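Long-range contacts in putative prolyl-tRNA synthetase (Leishmania major, PDB 5XIL), which probably attaches L-proline to its cognate tRNA at the cost of ATP, as prolyl-tRNA synthetases do, to supply protein synthesis: residues Thr418-Thr426 with Val447-Ser455; Leu427-Cys438 with Lys500-Arg510. One frame throughout, in Å; residues are numbered along the deposited sequence.

Contact 1 of 2, residues Thr418-Thr426 with Val447-Ser455; sequences TEWTEFVPT and VKKDSAEES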
loop_
_atom_site.group_PDB
_atom_site.type_symbol
_atom_site.label_atom_id
_atom_site.label_comp_id
_atom_site.label_asym_id
_atom_site.label_seq_id
_atom_site.Cartn_x
_atom_site.Cartn_y
_atom_site.Cartn_z
ATOM N N THR A 418 19.075 -12.562 -40.363
ATOM C CA THR A 418 18.697 -13.810 -41.060
ATOM C C THR A 418 19.822 -14.755 -41.388
ATOM O O THR A 418 19.546 -15.859 -41.862
ATOM C CB THR A 418 18.058 -13.493 -42.390
ATOM O OG1 THR A 418 18.985 -12.738 -43.167
ATOM C CG2 THR A 418 16.843 -12.656 -42.200
ATOM N N GLU A 419 21.065 -14.314 -41.257
ATOM C CA GLU A 419 22.224 -15.127 -41.473
ATOM C C GLU A 419 23.018 -15.390 -40.180
ATOM O O GLU A 419 23.442 -14.463 -39.485
ATOM C CB GLU A 419 23.101 -14.455 -42.545
ATOM C CG GLU A 419 22.305 -13.790 -43.692
ATOM C CD GLU A 419 21.520 -14.740 -44.598
ATOM O OE1 GLU A 419 22.166 -15.726 -45.020
ATOM O OE2 GLU A 419 20.294 -14.518 -44.898
ATOM N N TRP A 420 23.356 -16.669 -39.925
ATOM C CA TRP A 420 24.038 -17.026 -38.738
ATOM C C TRP A 420 25.313 -16.194 -38.536
ATOM O O TRP A 420 25.653 -15.874 -37.424
ATOM C CB TRP A 420 24.311 -18.545 -38.610
ATOM C CG TRP A 420 25.126 -18.757 -37.411
ATOM C CD1 TRP A 420 26.465 -18.942 -37.340
ATOM C CD2 TRP A 420 24.681 -18.596 -36.029
ATOM N NE1 TRP A 420 26.856 -18.995 -36.057
ATOM C CE2 TRP A 420 25.788 -18.784 -35.225
ATOM C CE3 TRP A 420 23.452 -18.402 -35.429
ATOM C CZ2 TRP A 420 25.733 -18.675 -33.830
ATOM C CZ3 TRP A 420 23.399 -18.302 -34.053
ATOM C CH2 TRP A 420 24.531 -18.481 -33.270
ATOM N N THR A 421 26.037 -15.881 -39.615
ATOM C CA THR A 421 27.328 -15.286 -39.464
ATOM C C THR A 421 27.245 -13.875 -38.907
ATOM O O THR A 421 28.231 -13.369 -38.424
ATOM C CB THR A 421 28.141 -15.215 -40.790
ATOM O OG1 THR A 421 27.282 -14.793 -41.866
ATOM C CG2 THR A 421 28.716 -16.527 -41.153
ATOM N N GLU A 422 26.094 -13.249 -39.006
ATOM C CA GLU A 422 25.916 -11.905 -38.476
ATOM C C GLU A 422 25.371 -11.868 -37.047
ATOM O O GLU A 422 25.257 -10.771 -36.466
ATOM C CB GLU A 422 25.058 -11.054 -39.449
ATOM C CG GLU A 422 23.632 -11.499 -39.679
ATOM C CD GLU A 422 22.872 -10.675 -40.727
ATOM O OE1 GLU A 422 23.426 -9.619 -41.176
ATOM O OE2 GLU A 422 21.737 -11.041 -41.088
ATOM N N PHE A 423 25.057 -13.038 -36.495
ATOM C CA PHE A 423 24.396 -13.162 -35.169
ATOM C C PHE A 423 25.310 -12.718 -34.049
ATOM O O PHE A 423 25.011 -11.742 -33.352
ATOM C CB PHE A 423 23.979 -14.614 -34.942
ATOM C CG PHE A 423 23.023 -14.832 -33.765
ATOM C CD1 PHE A 423 23.504 -14.973 -32.486
ATOM C CD2 PHE A 423 21.650 -14.889 -34.000
ATOM C CE1 PHE A 423 22.624 -15.162 -31.414
ATOM C CE2 PHE A 423 20.746 -15.070 -32.973
ATOM C CZ PHE A 423 21.242 -15.231 -31.670
ATOM N N VAL A 424 26.445 -13.363 -33.864
ATOM C CA VAL A 424 27.342 -12.932 -32.785
ATOM C C VAL A 424 27.952 -11.532 -32.941
ATOM O O VAL A 424 28.112 -10.799 -31.977
ATOM C CB VAL A 424 28.448 -13.951 -32.467
ATOM C CG1 VAL A 424 29.435 -13.418 -31.436
ATOM C CG2 VAL A 424 27.798 -15.217 -31.893
ATOM N N PRO A 425 28.292 -11.146 -34.146
ATOM C CA PRO A 425 28.695 -9.715 -34.319
ATOM C C PRO A 425 27.627 -8.675 -33.950
ATOM O O PRO A 425 27.986 -7.650 -33.373
ATOM C CB PRO A 425 28.995 -9.627 -35.784
ATOM C CG PRO A 425 29.496 -11.023 -36.079
ATOM C CD PRO A 425 28.608 -11.943 -35.331
ATOM N N THR A 426 26.378 -8.996 -34.193
ATOM C CA THR A 426 25.263 -8.214 -33.710
ATOM C C THR A 426 25.177 -8.153 -32.217
ATOM O O THR A 426 25.027 -7.067 -31.631
ATOM C CB THR A 426 23.970 -8.664 -34.394
ATOM O OG1 THR A 426 24.154 -8.586 -35.795
ATOM C CG2 THR A 426 22.799 -7.767 -34.001
ATOM N N VAL A 447 21.549 -22.294 -30.765
ATOM C CA VAL A 447 21.866 -20.845 -30.807
ATOM C C VAL A 447 22.646 -20.411 -29.565
ATOM O O VAL A 447 23.664 -19.718 -29.677
ATOM C CB VAL A 447 20.603 -20.032 -31.024
ATOM C CG1 VAL A 447 20.896 -18.533 -30.786
ATOM C CG2 VAL A 447 20.048 -20.288 -32.410
ATOM N N LYS A 448 22.199 -20.820 -28.374
ATOM C CA LYS A 448 22.853 -20.380 -27.169
ATOM C C LYS A 448 24.254 -20.988 -27.030
ATOM O O LYS A 448 25.246 -20.341 -26.672
ATOM C CB LYS A 448 21.947 -20.647 -25.965
ATOM C CG LYS A 448 22.434 -20.050 -24.656
ATOM C CD LYS A 448 21.369 -20.289 -23.569
ATOM C CE LYS A 448 21.537 -19.438 -22.337
ATOM N NZ LYS A 448 22.773 -19.763 -21.588
ATOM N N LYS A 449 24.376 -22.253 -27.379
ATOM C CA LYS A 449 25.690 -22.886 -27.366
ATOM C C LYS A 449 26.694 -22.285 -28.331
ATOM O O LYS A 449 27.764 -21.936 -27.923
ATOM C CB LYS A 449 25.551 -24.379 -27.764
ATOM C CG LYS A 449 26.871 -25.101 -27.867
ATOM C CD LYS A 449 26.584 -26.583 -28.251
ATOM C CE LYS A 449 27.846 -27.459 -28.281
ATOM N NZ LYS A 449 28.805 -27.141 -29.359
ATOM N N ASP A 450 26.287 -22.146 -29.571
ATOM C CA ASP A 450 27.145 -21.680 -30.686
ATOM C C ASP A 450 27.515 -20.222 -30.459
ATOM O O ASP A 450 28.667 -19.786 -30.707
ATOM C CB ASP A 450 26.392 -21.796 -32.028
ATOM C CG ASP A 450 26.265 -23.245 -32.557
ATOM O OD1 ASP A 450 26.847 -24.154 -31.955
ATOM O OD2 ASP A 450 25.622 -23.440 -33.585
ATOM N N SER A 451 26.547 -19.442 -29.998
ATOM C CA SER A 451 26.838 -18.025 -29.670
ATOM C C SER A 451 27.817 -17.903 -28.464
ATOM O O SER A 451 28.779 -17.086 -28.496
ATOM C CB SER A 451 25.563 -17.208 -29.465
ATOM O OG SER A 451 24.834 -17.614 -28.311
ATOM N N ALA A 452 27.643 -18.693 -27.420
ATOM C CA ALA A 452 28.601 -18.675 -26.328
ATOM C C ALA A 452 30.009 -19.097 -26.779
ATOM O O ALA A 452 31.001 -18.466 -26.415
ATOM C CB ALA A 452 28.156 -19.474 -25.126
ATOM N N GLU A 453 30.071 -20.111 -27.608
ATOM C CA GLU A 453 31.368 -20.635 -28.084
ATOM C C GLU A 453 32.058 -19.608 -29.025
ATOM O O GLU A 453 33.254 -19.330 -28.854
ATOM C CB GLU A 453 31.120 -22.004 -28.750
ATOM C CG GLU A 453 32.373 -22.760 -29.156
ATOM C CD GLU A 453 33.284 -23.069 -27.981
ATOM O OE1 GLU A 453 32.798 -23.613 -26.960
ATOM O OE2 GLU A 453 34.506 -22.785 -28.086
ATOM N N GLU A 454 31.323 -18.985 -29.961
ATOM C CA GLU A 454 31.915 -17.973 -30.826
ATOM C C GLU A 454 32.320 -16.701 -30.102
ATOM O O GLU A 454 33.144 -15.972 -30.611
ATOM C CB GLU A 454 30.999 -17.604 -32.022
ATOM C CG GLU A 454 30.732 -18.763 -32.988
ATOM C CD GLU A 454 29.811 -18.410 -34.130
ATOM O OE1 GLU A 454 29.519 -17.206 -34.270
ATOM O OE2 GLU A 454 29.338 -19.279 -34.922
ATOM N N SER A 455 31.702 -16.372 -28.967
ATOM C CA SER A 455 31.907 -15.046 -28.318
ATOM C C SER A 455 33.215 -15.008 -27.622
ATOM O O SER A 455 33.834 -13.958 -27.473
ATOM C CB SER A 455 30.846 -14.777 -27.258
ATOM O OG SER A 455 29.632 -14.548 -27.944
HETATM O O HOH W 1 27.549 -15.576 -35.367
#
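Backbone separation between Trp420 and Val447 is 9.1 Å from CA to CA and falls to 6.0 Å between Val424 and Ser451, so the residues leading into helix 423-428 close on helix 441-455 as the chain proceeds. Trp420 bridges the wider end. A chi1 of 175° swings CG away from the backbone N and sends the indole toward Val447-Ser455, where NE1 donates to OE2 of Glu454 over 2.7 Å. The bond is nearly straight, 168° at the hydrogen; it lies in the indole plane and meets the syn side of a carboxylate turned 74° from the ring. The benzo edge of the indole, at CZ2, lies 3.7 Å from CB of Asp450, whose OD2 is bonded to Gln446.

The other carboxylate oxygen, Glu454 OE1, accepts a hydrogen bond from a water 2.8 Å away. That water also donates to the carbonyl of Trp420 and accepts from Val424 N, so one glutamate secures the ring directly and the backbone of Trp420 and Val424 indirectly. Beside this polar edge the packing is apolar. CZ of Phe423 approaches CG1 of Val447 to 3.4 Å, the two side chains crossing at about a right angle, while CG2 of Val424 settles 3.7 Å from CA of Ser451. Ser451 OG is turned back to the carbonyl of Val447, which leaves its CB to meet Phe423 and Val424.

Here a short helix and the residues before it pack against the helix that carries the zinc ligand Cys443, within the C-terminal zinc-binding domain found in eukaryotic- and archaeal-type prolyl-tRNA synthetases.

Contact 2 of 2, residues Leu427-Cys438 with Lys500-Arg510; sequences LNRKCLILAPWC and KPATTWVLFGR. With ZN (zinc ion), chain B; ACT (acetate ion), chain C.
Pro436 and Trp505 lie side by side and point the same way: CG of the proline sits over one face of the indole, 4.2 Å from the centroid of its six-membered ring, a CH-pi contact. They form a non-hydrogen-bonded pair in the antiparallel ladder of strands 432-437 and 504-509, whose axes run 145° apart. Leu434 and Leu507 share with Pro436 and Trp505 one face of the sheet, CD2 of Leu434 coming 4.0 Å from CB of Leu507.

Ile433, Ala435 and Trp437 occupy the other face with Phe508, Val506 and Thr504. CB of Ala435 lies 3.9 Å from CE2 of Phe508. The Trp437 indole runs beside Thr504 while crossing Val506; its NE1 is bonded to Ala440 O. A classic beta bulge follows, where Trp437 O accepts from both Thr503 N and Thr504 N.

At one end Arg510 lays its guanidinium face against CB of Leu427, 3.7 Å from CZ. Its NH1 and NH2 converge end-on upon OD1 of Asn428, the NH2 bond being 2.8 Å. Asn428 OD1 is nearly in the guanidinium plane, although the amide is turned 42° from it.

At the other end Cys438 SG binds zinc at 2.3 Å, beside Cys443 and Cys493. An acetate, probably from the crystallisation liquor, binds the metal through O and accepts from Lys500 N through OXT at 3.0 Å.

Mainly apolar side chains thus pack on both faces, and side-chain polar contacts between the segments lie near the ends. Ladder and bulge bring Cys438 and Lys500 together at the zinc, coupling strand pairing to the metal site.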
loop_
_atom_site.group_PDB
_atom_site.type_symbol
_atom_site.label_atom_id
_atom_site.label_comp_id
_atom_site.label_asym_id
_atom_site.label_seq_id
_atom_site.Cartn_x
_atom_site.Cartn_y
_atom_site.Cartn_z
ATOM N N LEU A 427 25.282 -9.297 -31.548
ATOM C CA LEU A 427 25.377 -9.271 -30.139
ATOM C C LEU A 427 26.524 -8.358 -29.691
ATOM O O LEU A 427 26.337 -7.607 -28.745
ATOM C CB LEU A 427 25.650 -10.666 -29.557
ATOM C CG LEU A 427 24.573 -11.692 -29.840
ATOM C CD1 LEU A 427 25.152 -12.971 -29.218
ATOM C CD2 LEU A 427 23.202 -11.301 -29.252
ATOM N N ASN A 428 27.680 -8.485 -30.322
ATOM C CA ASN A 428 28.803 -7.722 -29.935
ATOM C C ASN A 428 28.660 -6.235 -30.198
ATOM O O ASN A 428 29.409 -5.452 -29.634
ATOM C CB ASN A 428 30.068 -8.228 -30.570
ATOM C CG ASN A 428 30.507 -9.555 -29.992
ATOM O OD1 ASN A 428 30.170 -9.901 -28.871
ATOM N ND2 ASN A 428 31.333 -10.267 -30.752
ATOM N N ARG A 429 27.593 -5.860 -30.894
ATOM C CA ARG A 429 27.295 -4.457 -31.133
ATOM C C ARG A 429 26.310 -3.978 -30.055
ATOM O O ARG A 429 25.732 -2.897 -30.170
ATOM C CB ARG A 429 26.696 -4.262 -32.526
ATOM C CG ARG A 429 27.719 -3.931 -33.600
ATOM C CD ARG A 429 27.046 -3.432 -34.868
ATOM N NE ARG A 429 26.442 -4.519 -35.632
ATOM C CZ ARG A 429 27.131 -5.399 -36.352
ATOM N NH1 ARG A 429 28.453 -5.323 -36.409
ATOM N NH2 ARG A 429 26.497 -6.356 -37.015
ATOM N N LYS A 430 26.127 -4.789 -29.010
ATOM C CA LYS A 430 25.241 -4.474 -27.943
ATOM C C LYS A 430 23.780 -4.291 -28.406
ATOM O O LYS A 430 23.066 -3.360 -27.944
ATOM C CB LYS A 430 25.729 -3.256 -27.184
ATOM C CG LYS A 430 27.084 -3.533 -26.527
ATOM C CD LYS A 430 27.495 -2.311 -25.699
ATOM C CE LYS A 430 28.944 -2.415 -25.259
ATOM N NZ LYS A 430 29.834 -2.379 -26.491
ATOM N N CYS A 431 23.376 -5.180 -29.301
ATOM C CA CYS A 431 22.000 -5.234 -29.823
ATOM C C CYS A 431 21.281 -6.517 -29.401
ATOM O O CYS A 431 21.952 -7.529 -29.132
ATOM C CB CYS A 431 22.054 -5.171 -31.317
ATOM S SG CYS A 431 22.602 -3.566 -31.955
ATOM N N LEU A 432 19.960 -6.482 -29.426
ATOM C CA LEU A 432 19.103 -7.663 -29.383
ATOM C C LEU A 432 18.858 -8.041 -30.787
ATOM O O LEU A 432 19.068 -7.236 -31.745
ATOM C CB LEU A 432 17.792 -7.417 -28.675
ATOM C CG LEU A 432 17.836 -6.817 -27.289
ATOM C CD1 LEU A 432 16.460 -6.741 -26.664
ATOM C CD2 LEU A 432 18.807 -7.564 -26.426
ATOM N N ILE A 433 18.360 -9.271 -30.962
ATOM C CA ILE A 433 18.208 -9.815 -32.301
ATOM C C ILE A 433 16.848 -10.404 -32.481
ATOM O O ILE A 433 16.383 -11.181 -31.637
ATOM C CB ILE A 433 19.258 -10.941 -32.532
ATOM C CG1 ILE A 433 20.677 -10.345 -32.584
ATOM C CG2 ILE A 433 18.954 -11.682 -33.843
ATOM C CD1 ILE A 433 21.808 -11.387 -32.515
ATOM N N LEU A 434 16.188 -10.038 -33.549
ATOM C CA LEU A 434 14.993 -10.756 -34.003
ATOM C C LEU A 434 15.385 -11.637 -35.149
ATOM O O LEU A 434 15.942 -11.165 -36.140
ATOM C CB LEU A 434 13.949 -9.744 -34.497
ATOM C CG LEU A 434 12.993 -9.182 -33.523
ATOM C CD1 LEU A 434 12.179 -8.127 -34.274
ATOM C CD2 LEU A 434 12.075 -10.279 -32.961
ATOM N N ALA A 435 15.179 -12.933 -34.998
ATOM C CA ALA A 435 15.634 -13.898 -35.976
ATOM C C ALA A 435 14.525 -14.932 -36.245
ATOM O O ALA A 435 13.662 -15.173 -35.370
ATOM C CB ALA A 435 16.872 -14.620 -35.439
ATOM N N PRO A 436 14.554 -15.558 -37.443
ATOM C CA PRO A 436 13.564 -16.577 -37.828
ATOM C C PRO A 436 13.869 -17.821 -37.075
ATOM O O PRO A 436 15.046 -18.175 -36.916
ATOM C CB PRO A 436 13.829 -16.828 -39.313
ATOM C CG PRO A 436 14.629 -15.640 -39.772
ATOM C CD PRO A 436 15.407 -15.152 -38.584
ATOM N N TRP A 437 12.833 -18.501 -36.594
ATOM C CA TRP A 437 13.019 -19.726 -35.769
ATOM C C TRP A 437 11.947 -20.751 -36.176
ATOM O O TRP A 437 10.827 -20.363 -36.494
ATOM C CB TRP A 437 12.831 -19.354 -34.312
ATOM C CG TRP A 437 12.998 -20.458 -33.321
ATOM C CD1 TRP A 437 13.934 -21.467 -33.328
ATOM C CD2 TRP A 437 12.191 -20.689 -32.179
ATOM N NE1 TRP A 437 13.773 -22.287 -32.225
ATOM C CE2 TRP A 437 12.708 -21.835 -31.509
ATOM C CE3 TRP A 437 11.067 -20.079 -31.672
ATOM C CZ2 TRP A 437 12.168 -22.314 -30.338
ATOM C CZ3 TRP A 437 10.561 -20.543 -30.514
ATOM C CH2 TRP A 437 11.089 -21.660 -29.854
ATOM N N CYS A 438 12.296 -22.045 -36.278
ATOM C CA CYS A 438 11.267 -23.042 -36.673
ATOM C C CYS A 438 10.381 -23.427 -35.499
ATOM O O CYS A 438 9.297 -24.007 -35.676
ATOM C CB CYS A 438 11.926 -24.326 -37.259
ATOM S SG CYS A 438 12.946 -25.197 -36.080
ATOM N N LYS A 500 15.272 -26.024 -41.802
ATOM C CA LYS A 500 13.816 -25.940 -41.813
ATOM C C LYS A 500 13.330 -24.540 -41.995
ATOM O O LYS A 500 13.959 -23.602 -41.469
ATOM C CB LYS A 500 13.218 -26.493 -40.507
ATOM C CG LYS A 500 13.445 -27.974 -40.406
ATOM C CD LYS A 500 13.002 -28.545 -39.072
ATOM C CE LYS A 500 13.002 -30.064 -39.163
ATOM N NZ LYS A 500 12.867 -30.627 -37.800
ATOM N N PRO A 501 12.205 -24.379 -42.726
ATOM C CA PRO A 501 11.549 -23.087 -42.765
ATOM C C PRO A 501 11.165 -22.630 -41.345
ATOM O O PRO A 501 10.705 -23.409 -40.505
ATOM C CB PRO A 501 10.278 -23.314 -43.632
ATOM C CG PRO A 501 10.446 -24.688 -44.195
ATOM C CD PRO A 501 11.391 -25.442 -43.335
ATOM N N ALA A 502 11.446 -21.359 -41.067
ATOM C CA ALA A 502 11.003 -20.738 -39.831
ATOM C C ALA A 502 9.476 -20.610 -39.802
ATOM O O ALA A 502 8.799 -20.436 -40.855
ATOM C CB ALA A 502 11.638 -19.368 -39.706
ATOM N N THR A 503 8.932 -20.618 -38.599
ATOM C CA THR A 503 7.528 -20.336 -38.387
ATOM C C THR A 503 7.230 -19.060 -37.651
ATOM O O THR A 503 6.080 -18.631 -37.626
ATOM C CB THR A 503 6.874 -21.498 -37.589
ATOM O OG1 THR A 503 7.529 -21.655 -36.324
ATOM C CG2 THR A 503 7.062 -22.814 -38.394
ATOM N N THR A 504 8.230 -18.459 -37.008
ATOM C CA THR A 504 7.951 -17.177 -36.310
ATOM C C THR A 504 9.272 -16.412 -36.268
ATOM O O THR A 504 10.317 -16.992 -36.533
ATOM C CB THR A 504 7.429 -17.496 -34.900
ATOM O OG1 THR A 504 7.012 -16.305 -34.224
ATOM C CG2 THR A 504 8.444 -18.216 -34.080
ATOM N N TRP A 505 9.231 -15.135 -35.862
ATOM C CA TRP A 505 10.446 -14.435 -35.436
ATOM C C TRP A 505 10.516 -14.520 -33.949
ATOM O O TRP A 505 9.496 -14.466 -33.305
ATOM C CB TRP A 505 10.383 -12.969 -35.854
ATOM C CG TRP A 505 10.377 -12.763 -37.340
ATOM C CD1 TRP A 505 9.305 -12.779 -38.171
ATOM C CD2 TRP A 505 11.505 -12.468 -38.162
ATOM N NE1 TRP A 505 9.688 -12.497 -39.459
ATOM C CE2 TRP A 505 11.026 -12.308 -39.492
ATOM C CE3 TRP A 505 12.853 -12.340 -37.915
ATOM C CZ2 TRP A 505 11.863 -11.995 -40.564
ATOM C CZ3 TRP A 505 13.691 -12.069 -38.956
ATOM C CH2 TRP A 505 13.185 -11.887 -40.297
ATOM N N VAL A 506 11.684 -14.663 -33.374
ATOM C CA VAL A 506 11.796 -14.666 -31.905
ATOM C C VAL A 506 12.911 -13.674 -31.559
ATOM O O VAL A 506 13.794 -13.423 -32.371
ATOM C CB VAL A 506 12.102 -16.086 -31.361
ATOM C CG1 VAL A 506 13.399 -16.606 -31.857
ATOM C CG2 VAL A 506 12.134 -16.176 -29.815
ATOM N N LEU A 507 12.783 -13.049 -30.411
ATOM C CA LEU A 507 13.769 -12.130 -29.887
ATOM C C LEU A 507 14.776 -12.846 -29.037
ATOM O O LEU A 507 14.387 -13.489 -28.034
ATOM C CB LEU A 507 13.006 -11.057 -29.099
ATOM C CG LEU A 507 13.807 -9.949 -28.483
ATOM C CD1 LEU A 507 14.361 -9.056 -29.564
ATOM C CD2 LEU A 507 12.870 -9.181 -27.538
ATOM N N PHE A 508 16.057 -12.723 -29.446
ATOM C CA PHE A 508 17.212 -13.301 -28.770
ATOM C C PHE A 508 18.085 -12.174 -28.209
ATOM O O PHE A 508 18.066 -11.052 -28.724
ATOM C CB PHE A 508 18.108 -13.997 -29.705
ATOM C CG PHE A 508 17.590 -15.299 -30.271
ATOM C CD1 PHE A 508 17.858 -16.479 -29.631
ATOM C CD2 PHE A 508 17.021 -15.322 -31.483
ATOM C CE1 PHE A 508 17.461 -17.711 -30.211
ATOM C CE2 PHE A 508 16.626 -16.531 -32.066
ATOM C CZ PHE A 508 16.835 -17.696 -31.433
ATOM N N GLY A 509 18.788 -12.501 -27.143
ATOM C CA GLY A 509 19.834 -11.636 -26.626
ATOM C C GLY A 509 20.642 -12.205 -25.536
ATOM O O GLY A 509 20.233 -13.158 -24.846
ATOM N N ARG A 510 21.782 -11.594 -25.290
ATOM C CA ARG A 510 22.403 -11.729 -23.990
ATOM C C ARG A 510 21.489 -11.085 -22.933
ATOM O O ARG A 510 20.823 -10.096 -23.229
ATOM C CB ARG A 510 23.783 -11.066 -24.021
ATOM C CG ARG A 510 24.745 -11.745 -24.993
ATOM C CD ARG A 510 26.076 -11.026 -25.069
ATOM N NE ARG A 510 26.980 -11.735 -25.979
ATOM C CZ ARG A 510 27.953 -11.162 -26.679
ATOM N NH1 ARG A 510 28.164 -9.842 -26.591
ATOM N NH2 ARG A 510 28.675 -11.896 -27.522
HETATM ZN ZN ZN B . 15.216 -24.876 -36.381
HETATM C C ACT C . 16.305 -26.859 -38.425
HETATM O O ACT C . 15.821 -25.720 -38.225
HETATM O OXT ACT C . 16.895 -27.147 -39.548
HETATM C CH3 ACT C . 16.159 -27.847 -37.292
HETATM O O HOH W 2 22.145 -8.994 -26.701
#

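Both contacts are mainly buried and belong to the C-terminal domain, their centres 10 Å apart, and both draw on helix 423-428. Contact 1 joins helix 441-455 to helix 423-428 and the residues before it through side chains and one water, burying 361 Å²; contact 2 pairs strands through a backbone ladder and buries 1063 Å². Their apolar layers are continuous: Phe423 meets Phe508 edge-to-face, and CG1 of Val447 lies 3.6 Å from CE1 of Phe508. A probable hydrogen bond from Arg510 NH2 to Ser455 OG, 2.9 Å long, adds a polar tie. Exposed residues mark the margins, Glu454 in contact 1 and Asn428 and Lys500 in contact 2, whereas direct zinc coordination belongs to contact 2 alone.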